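Local atomic coordinates of putative branched-chain amino acid aminotransferase IlvE (Streptococcus mutans, PDB entry 4DQN), a protein that probably catalyses the pyridoxal-phosphate-dependent transfer of the amino group between isoleucine, valine or leucine and 2-oxoglutarate. Residues A[79-84]-A[249-254]; A[171-176]-A[204-209]. All coordinates share one frame; numbering follows the deposited sequence.

Contact 1: residues A[79-84]-A[249-254]; sequences PNMNAE and PSVTKY
M81 and V251 meet where the first turns of two helices, 79-92 and 251-262, come together in this class-IV aminotransferase fold; their CA atoms lie 6.5 Å apart. The evidence for direct packing starts at the root of M81. Its CB sits against both methyls of V251, 3.8 Å from CG1 and almost as near to CG2, so the valine fork straddles it. CG keeps a looser touch on V251 CG1. From there the chain bends at chi2 (-65°) and again at chi3 (-77°), turning away from the valine, and only CE makes the next contact, 4.0 Å from CD2 of Y254, meeting the ring obliquely. No hydrogen bond spans the two segments; the contact rests on van der Waals packing, mostly between apolar groups. Beside it, the amide of N82 crosses V251 at about a right angle, ND2 lying 3.9 Å from V251 CG2; ND2 is hydrogen-bonded to OE1 of E62, on strand 59-68. The N82 side chain is about 7 Å from that of K188, the lysine predicted to carry pyridoxal phosphate, not attached in this structure. Helix 251-262 begins with S250 as N-cap: its OG accepts from K253 N at 2.9 Å, with an N-H...O angle of 155°.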
ATOM      1  N   PRO A  79      10.493  19.972  12.344  1.00 27.99           N
ATOM      2  CA  PRO A  79      10.687  19.081  11.198  1.00 27.86           C
ATOM      3  C   PRO A  79      11.600  17.908  11.543  1.00 30.88           C
ATOM      4  O   PRO A  79      11.576  16.918  10.816  1.00 29.69           O
ATOM      5  CB  PRO A  79      11.362  19.982  10.170  1.00 26.42           C
ATOM      6  CG  PRO A  79      12.109  21.013  11.008  1.00 27.37           C
ATOM      7  CD  PRO A  79      11.183  21.266  12.159  1.00 28.40           C
ATOM      8  N   ASN A  80      12.390  18.018  12.614  1.00 25.96           N
ATOM      9  CA  ASN A  80      13.159  16.876  13.113  1.00 27.73           C
ATOM     10  C   ASN A  80      12.265  15.682  13.431  1.00 29.58           C
ATOM     11  O   ASN A  80      12.659  14.521  13.234  1.00 28.01           O
ATOM     12  CB  ASN A  80      13.960  17.256  14.366  1.00 29.06           C
ATOM     13  CG  ASN A  80      13.064  17.658  15.524  1.00 31.41           C
ATOM     14  OD1 ASN A  80      12.202  18.530  15.383  1.00 30.38           O
ATOM     15  ND2 ASN A  80      13.248  17.012  16.671  1.00 31.58           N
ATOM     16  N   MET A  81      11.055  15.962  13.919  1.00 27.83           N
ATOM     17  CA  MET A  81      10.102  14.895  14.237  1.00 29.05           C
ATOM     18  C   MET A  81       9.595  14.193  12.983  1.00 29.68           C
ATOM     19  O   MET A  81       9.486  12.966  12.954  1.00 28.39           O
ATOM     20  CB  MET A  81       8.918  15.445  15.042  1.00 29.52           C
ATOM     21  CG  MET A  81       9.290  15.956  16.427  1.00 34.13           C
ATOM     22  SD  MET A  81       9.887  14.690  17.571  1.00 41.12           S
ATOM     23  CE  MET A  81       8.315  13.933  17.994  1.00 37.30           C
ATOM     24  N   ASN A  82       9.284  14.963  11.942  1.00 27.31           N
ATOM     25  CA  ASN A  82       8.930  14.358  10.653  1.00 28.42           C
ATOM     26  C   ASN A  82      10.056  13.499  10.068  1.00 29.66           C
ATOM     27  O   ASN A  82       9.803  12.445   9.472  1.00 25.76           O
ATOM     28  CB  ASN A  82       8.540  15.445   9.651  1.00 25.11           C
ATOM     29  CG  ASN A  82       7.373  16.268  10.131  1.00 29.61           C
ATOM     30  OD1 ASN A  82       7.554  17.293  10.797  1.00 30.07           O
ATOM     31  ND2 ASN A  82       6.160  15.818   9.812  1.00 27.57           N
ATOM     32  N   ALA A  83      11.294  13.962  10.213  1.00 26.93           N
ATOM     33  CA  ALA A  83      12.431  13.228   9.676  1.00 26.98           C
ATOM     34  C   ALA A  83      12.589  11.887  10.381  1.00 27.76           C
ATOM     35  O   ALA A  83      12.900  10.876   9.747  1.00 27.52           O
ATOM     36  CB  ALA A  83      13.721  14.062   9.819  1.00 27.03           C
ATOM     37  N   GLU A  84      12.399  11.882  11.697  1.00 26.46           N
ATOM     38  CA  GLU A  84      12.577  10.670  12.487  1.00 26.57           C
ATOM     39  C   GLU A  84      11.450   9.693  12.206  1.00 29.06           C
ATOM     40  O   GLU A  84      11.669   8.482  12.139  1.00 28.64           O
ATOM     41  CB  GLU A  84      12.691  11.013  13.983  1.00 27.32           C
ATOM     42  CG  GLU A  84      13.962  11.821  14.287  1.00 27.58           C
ATOM     43  CD  GLU A  84      14.119  12.233  15.752  1.00 33.67           C
ATOM     44  OE1 GLU A  84      13.192  11.983  16.563  1.00 36.27           O
ATOM     45  OE2 GLU A  84      15.181  12.815  16.082  1.00 35.33           O
ATOM     46  N   PRO A 249       1.819   7.697  14.724  1.00 45.75           N
ATOM     47  CA  PRO A 249       2.017   8.728  15.749  1.00 43.89           C
ATOM     48  C   PRO A 249       2.228  10.117  15.128  1.00 45.30           C
ATOM     49  O   PRO A 249       3.287  10.366  14.539  1.00 46.26           O
ATOM     50  CB  PRO A 249       3.289   8.262  16.470  1.00 49.25           C
ATOM     51  CG  PRO A 249       4.011   7.350  15.484  1.00 47.53           C
ATOM     52  CD  PRO A 249       3.084   7.058  14.323  1.00 45.82           C
ATOM     53  N   SER A 250       1.242  11.007  15.249  1.00 41.27           N
ATOM     54  CA  SER A 250       1.354  12.331  14.626  1.00 39.90           C
ATOM     55  C   SER A 250       2.220  13.293  15.447  1.00 39.14           C
ATOM     56  O   SER A 250       2.275  13.210  16.682  1.00 37.84           O
ATOM     57  CB  SER A 250      -0.025  12.934  14.308  1.00 39.06           C
ATOM     58  OG  SER A 250      -0.571  13.658  15.397  1.00 38.61           O
ATOM     59  N   VAL A 251       2.928  14.178  14.754  1.00 34.89           N
ATOM     60  CA  VAL A 251       3.737  15.202  15.421  1.00 32.20           C
ATOM     61  C   VAL A 251       2.811  16.118  16.224  1.00 32.18           C
ATOM     62  O   VAL A 251       3.141  16.577  17.322  1.00 32.65           O
ATOM     63  CB  VAL A 251       4.539  16.011  14.387  1.00 31.18           C
ATOM     64  CG1 VAL A 251       5.469  16.999  15.075  1.00 32.52           C
ATOM     65  CG2 VAL A 251       5.352  15.074  13.507  1.00 31.00           C
ATOM     66  N   THR A 252       1.629  16.358  15.673  1.00 30.07           N
ATOM     67  CA  THR A 252       0.637  17.202  16.333  1.00 32.87           C
ATOM     68  C   THR A 252       0.205  16.604  17.676  1.00 35.90           C
ATOM     69  O   THR A 252       0.106  17.320  18.674  1.00 29.59           O
ATOM     70  CB  THR A 252      -0.575  17.432  15.412  1.00 30.22           C
ATOM     71  OG1 THR A 252      -0.101  17.851  14.125  1.00 27.52           O
ATOM     72  CG2 THR A 252      -1.482  18.527  15.966  1.00 32.08           C
ATOM     73  N   LYS A 253      -0.012  15.289  17.710  1.00 33.74           N
ATOM     74  CA  LYS A 253      -0.382  14.614  18.958  1.00 29.28           C
ATOM     75  C   LYS A 253       0.678  14.741  20.044  1.00 30.38           C
ATOM     76  O   LYS A 253       0.358  15.038  21.198  1.00 33.07           O
ATOM     77  CB  LYS A 253      -0.680  13.129  18.718  1.00 33.97           C
ATOM     78  CG  LYS A 253      -0.612  12.328  20.013  1.00 38.05           C
ATOM     79  CD  LYS A 253      -0.841  10.844  19.817  1.00 45.45           C
ATOM     80  CE  LYS A 253       0.411  10.116  19.369  1.00 43.48           C
ATOM     81  NZ  LYS A 253       0.096   8.663  19.179  1.00 48.35           N
ATOM     82  N   TYR A 254       1.940  14.516  19.687  1.00 30.96           N
ATOM     83  CA  TYR A 254       3.006  14.632  20.673  1.00 32.09           C
ATOM     84  C   TYR A 254       3.117  16.061  21.168  1.00 32.75           C
ATOM     85  O   TYR A 254       3.318  16.297  22.363  1.00 33.55           O
ATOM     86  CB  TYR A 254       4.339  14.146  20.096  1.00 37.27           C
ATOM     87  CG  TYR A 254       4.388  12.645  19.980  1.00 40.55           C
ATOM     88  CD1 TYR A 254       3.855  11.847  20.986  1.00 43.26           C
ATOM     89  CD2 TYR A 254       4.926  12.027  18.859  1.00 44.53           C
ATOM     90  CE1 TYR A 254       3.876  10.476  20.897  1.00 50.76           C
ATOM     91  CE2 TYR A 254       4.951  10.644  18.756  1.00 50.02           C
ATOM     92  CZ  TYR A 254       4.420   9.877  19.783  1.00 50.94           C
ATOM     93  OH  TYR A 254       4.429   8.502  19.706  1.00 57.98           O
TER

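Contact 2: residues A[171-176]-A[204-209]; sequences LIQDDY and HERQFS
L171, on strand 168-172, and Q173, two residues on in the loop that follows, meet the guanidinium of R206 in different ways: the CD2 methyl of L171 lies over one face, offset toward the rim, while the Q173 amide stands at 78° to its plane. Q173 OE1 lies 3.3 Å from R206 NH1 and approaches obliquely. An extended chain from CG to NE carries the guanidinium out to L171 CD2, which lies 4.1 Å from R206 NH1. Q173 has CG anti to its N and a bend at chi2; its NE2 donates to D175 OD1 at 2.9 Å, on the syn side of the carboxylate but 22° out of its plane, which helps fix the rotation of the amide. That carboxylate stays 6.4 Å from R206 NH2, measured from D175 OD1, too far for an ion pair.

At the root of the leucine, CB lies over one face of the F208 ring in a CH-pi contact, 4.0 Å from the centroid and 24° off the normal. F208 follows Q207, the positive-phi C-prime residue of the Schellman motif that ends helix 190-205, with Q207 N bonded to H204 O at 2.9 Å. The contact thus joins strand 168-172 and the loop after it to the connection from helix 190-205 to strand 211-214, within one beta-alpha-beta unit; strand 292-301 runs alongside, its Q300 touching both L171 and F208.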
ATOM      1  N   LEU A 171     -17.808   8.872  11.634  1.00 29.82           N
ATOM      2  CA  LEU A 171     -18.494   7.575  11.639  1.00 34.31           C
ATOM      3  C   LEU A 171     -17.553   6.432  12.039  1.00 34.41           C
ATOM      4  O   LEU A 171     -16.478   6.274  11.457  1.00 32.25           O
ATOM      5  CB  LEU A 171     -19.077   7.289  10.244  1.00 34.77           C
ATOM      6  CG  LEU A 171     -19.600   5.869   9.979  1.00 32.71           C
ATOM      7  CD1 LEU A 171     -20.867   5.623  10.788  1.00 34.18           C
ATOM      8  CD2 LEU A 171     -19.851   5.622   8.489  1.00 35.77           C
ATOM      9  N   ILE A 172     -17.942   5.637  13.032  1.00 34.27           N
ATOM     10  CA  ILE A 172     -17.239   4.372  13.284  1.00 32.98           C
ATOM     11  C   ILE A 172     -17.880   3.260  12.455  1.00 35.70           C
ATOM     12  O   ILE A 172     -19.052   2.943  12.657  1.00 34.47           O
ATOM     13  CB  ILE A 172     -17.281   3.991  14.767  1.00 35.18           C
ATOM     14  CG1 ILE A 172     -16.597   5.079  15.600  1.00 33.22           C
ATOM     15  CG2 ILE A 172     -16.600   2.646  14.982  1.00 36.66           C
ATOM     16  CD1 ILE A 172     -16.696   4.867  17.103  1.00 36.17           C
ATOM     17  N   GLN A 173     -17.128   2.681  11.518  1.00 34.85           N
ATOM     18  CA  GLN A 173     -17.680   1.674  10.606  1.00 38.54           C
ATOM     19  C   GLN A 173     -16.821   0.419  10.676  1.00 39.97           C
ATOM     20  O   GLN A 173     -15.772   0.339  10.036  1.00 37.26           O
ATOM     21  CB  GLN A 173     -17.757   2.220   9.163  1.00 35.40           C
ATOM     22  CG  GLN A 173     -18.461   1.299   8.146  1.00 38.82           C
ATOM     23  CD  GLN A 173     -19.960   1.161   8.390  1.00 41.25           C
ATOM     24  OE1 GLN A 173     -20.598   2.067   8.928  1.00 43.10           O
ATOM     25  NE2 GLN A 173     -20.528   0.020   7.997  1.00 38.65           N
ATOM     26  N   ASP A 174     -17.287  -0.567  11.444  1.00 40.68           N
ATOM     27  CA  ASP A 174     -16.448  -1.688  11.884  1.00 39.49           C
ATOM     28  C   ASP A 174     -16.029  -2.715  10.825  1.00 39.19           C
ATOM     29  O   ASP A 174     -15.167  -3.554  11.097  1.00 40.30           O
ATOM     30  CB  ASP A 174     -17.100  -2.401  13.077  1.00 37.30           C
ATOM     31  CG  ASP A 174     -17.014  -1.589  14.343  1.00 39.06           C
ATOM     32  OD1 ASP A 174     -15.881  -1.422  14.837  1.00 40.28           O
ATOM     33  OD2 ASP A 174     -18.061  -1.114  14.843  1.00 36.06           O
ATOM     34  N   ASP A 175     -16.616  -2.657   9.631  1.00 36.79           N
ATOM     35  CA  ASP A 175     -16.227  -3.596   8.569  1.00 38.65           C
ATOM     36  C   ASP A 175     -15.109  -3.087   7.629  1.00 39.77           C
ATOM     37  O   ASP A 175     -14.947  -3.605   6.520  1.00 37.59           O
ATOM     38  CB  ASP A 175     -17.450  -4.072   7.766  1.00 37.92           C
ATOM     39  CG  ASP A 175     -18.331  -2.928   7.293  1.00 41.31           C
ATOM     40  OD1 ASP A 175     -18.274  -1.835   7.902  1.00 39.95           O
ATOM     41  OD2 ASP A 175     -19.101  -3.130   6.327  1.00 43.49           O
ATOM     42  N   TYR A 176     -14.340  -2.085   8.069  1.00 41.26           N
ATOM     43  CA  TYR A 176     -13.120  -1.660   7.350  1.00 37.77           C
ATOM     44  C   TYR A 176     -11.951  -1.413   8.305  1.00 40.85           C
ATOM     45  O   TYR A 176     -12.122  -0.835   9.384  1.00 39.04           O
ATOM     46  CB  TYR A 176     -13.361  -0.400   6.494  1.00 33.75           C
ATOM     47  CG  TYR A 176     -14.464  -0.538   5.472  1.00 38.20           C
ATOM     48  CD1 TYR A 176     -15.732  -0.041   5.729  1.00 38.80           C
ATOM     49  CD2 TYR A 176     -14.242  -1.174   4.252  1.00 39.44           C
ATOM     50  CE1 TYR A 176     -16.748  -0.163   4.808  1.00 34.61           C
ATOM     51  CE2 TYR A 176     -15.258  -1.298   3.319  1.00 41.14           C
ATOM     52  CZ  TYR A 176     -16.511  -0.793   3.610  1.00 41.97           C
ATOM     53  OH  TYR A 176     -17.541  -0.906   2.701  1.00 45.15           O
ATOM     54  N   HIS A 204     -18.381   9.655   3.675  1.00 37.19           N
ATOM     55  CA  HIS A 204     -18.774  10.872   2.961  1.00 37.16           C
ATOM     56  C   HIS A 204     -20.212  10.804   2.435  1.00 39.86           C
ATOM     57  O   HIS A 204     -20.967  11.772   2.546  1.00 42.15           O
ATOM     58  CB  HIS A 204     -17.794  11.162   1.815  1.00 40.89           C
ATOM     59  CG  HIS A 204     -16.370  11.319   2.262  1.00 44.73           C
ATOM     60  ND1 HIS A 204     -15.301  11.216   1.396  1.00 44.64           N
ATOM     61  CD2 HIS A 204     -15.840  11.569   3.485  1.00 45.31           C
ATOM     62  CE1 HIS A 204     -14.174  11.394   2.067  1.00 46.60           C
ATOM     63  NE2 HIS A 204     -14.473  11.608   3.335  1.00 47.02           N
ATOM     64  N   GLU A 205     -20.594   9.660   1.871  1.00 39.42           N
ATOM     65  CA  GLU A 205     -21.951   9.495   1.340  1.00 41.53           C
ATOM     66  C   GLU A 205     -23.047   9.465   2.410  1.00 41.62           C
ATOM     67  O   GLU A 205     -24.230   9.598   2.094  1.00 43.16           O
ATOM     68  CB  GLU A 205     -22.026   8.261   0.440  1.00 41.15           C
ATOM     69  CG  GLU A 205     -21.670   8.592  -0.997  1.00 46.41           C
ATOM     70  CD  GLU A 205     -21.307   7.384  -1.828  1.00 52.02           C
ATOM     71  OE1 GLU A 205     -21.552   6.232  -1.379  1.00 47.60           O
ATOM     72  OE2 GLU A 205     -20.767   7.603  -2.936  1.00 49.18           O
ATOM     73  N   ARG A 206     -22.656   9.285   3.670  1.00 38.23           N
ATOM     74  CA  ARG A 206     -23.599   9.394   4.783  1.00 42.89           C
ATOM     75  C   ARG A 206     -23.436  10.743   5.474  1.00 41.04           C
ATOM     76  O   ARG A 206     -23.944  10.955   6.580  1.00 41.90           O
ATOM     77  CB  ARG A 206     -23.389   8.266   5.792  1.00 39.64           C
ATOM     78  CG  ARG A 206     -23.732   6.894   5.253  1.00 40.00           C
ATOM     79  CD  ARG A 206     -23.673   5.894   6.378  1.00 39.94           C
ATOM     80  NE  ARG A 206     -23.300   4.565   5.912  1.00 39.65           N
ATOM     81  CZ  ARG A 206     -23.164   3.520   6.721  1.00 42.79           C
ATOM     82  NH1 ARG A 206     -23.385   3.667   8.027  1.00 39.07           N
ATOM     83  NH2 ARG A 206     -22.821   2.333   6.226  1.00 39.79           N
ATOM     84  N   GLN A 207     -22.712  11.636   4.801  1.00 39.67           N
ATOM     85  CA  GLN A 207     -22.462  12.997   5.268  1.00 42.36           C
ATOM     86  C   GLN A 207     -21.616  13.093   6.539  1.00 42.25           C
ATOM     87  O   GLN A 207     -21.767  14.029   7.334  1.00 39.69           O
ATOM     88  CB  GLN A 207     -23.771  13.783   5.397  1.00 43.26           C
ATOM     89  CG  GLN A 207     -24.536  13.898   4.083  1.00 48.12           C
ATOM     90  CD  GLN A 207     -25.769  14.773   4.212  1.00 56.06           C
ATOM     91  OE1 GLN A 207     -26.082  15.269   5.296  1.00 60.11           O
ATOM     92  NE2 GLN A 207     -26.477  14.967   3.105  1.00 64.82           N
ATOM     93  N   PHE A 208     -20.710  12.136   6.715  1.00 35.99           N
ATOM     94  CA  PHE A 208     -19.690  12.257   7.748  1.00 35.34           C
ATOM     95  C   PHE A 208     -18.371  12.712   7.122  1.00 37.03           C
ATOM     96  O   PHE A 208     -18.111  12.454   5.942  1.00 37.68           O
ATOM     97  CB  PHE A 208     -19.514  10.929   8.497  1.00 34.98           C
ATOM     98  CG  PHE A 208     -20.725  10.517   9.286  1.00 36.79           C
ATOM     99  CD1 PHE A 208     -20.971  11.067  10.540  1.00 37.37           C
ATOM    100  CD2 PHE A 208     -21.626   9.591   8.774  1.00 37.86           C
ATOM    101  CE1 PHE A 208     -22.085  10.702  11.270  1.00 34.64           C
ATOM    102  CE2 PHE A 208     -22.753   9.214   9.503  1.00 35.98           C
ATOM    103  CZ  PHE A 208     -22.982   9.773  10.749  1.00 37.62           C
ATOM    104  N   SER A 209     -17.545  13.388   7.912  1.00 36.43           N
ATOM    105  CA  SER A 209     -16.251  13.878   7.444  1.00 37.20           C
ATOM    106  C   SER A 209     -15.308  12.742   7.084  1.00 37.20           C
ATOM    107  O   SER A 209     -14.643  12.770   6.049  1.00 37.65           O
ATOM    108  CB  SER A 209     -15.598  14.739   8.523  1.00 34.60           C
ATOM    109  OG  SER A 209     -16.359  15.899   8.760  1.00 43.36           O
TER

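How the contacts relate
The two contacts are well separated: their centres are 27 Å apart and their nearest atoms about 16 Å, with no touch. Along the chain 79-84 comes first and 249-254 last; both halves of contact 2 lie between these two segments of contact 1, which are 165 residues apart. They share the mixed sheet indirectly: contact 2 uses its strand 168-172, whereas helix 251-262 of contact 1 packs on its strand 281-288. Helix 79-92, by contrast, touches strand 59-68 of the antiparallel sheet. Contact 1 therefore bridges elements packed on different sheets near the predicted cofactor lysine, while contact 2, centred about 20 Å from the chain centre and away from that lysine, is packing within one beta-alpha-beta crossover.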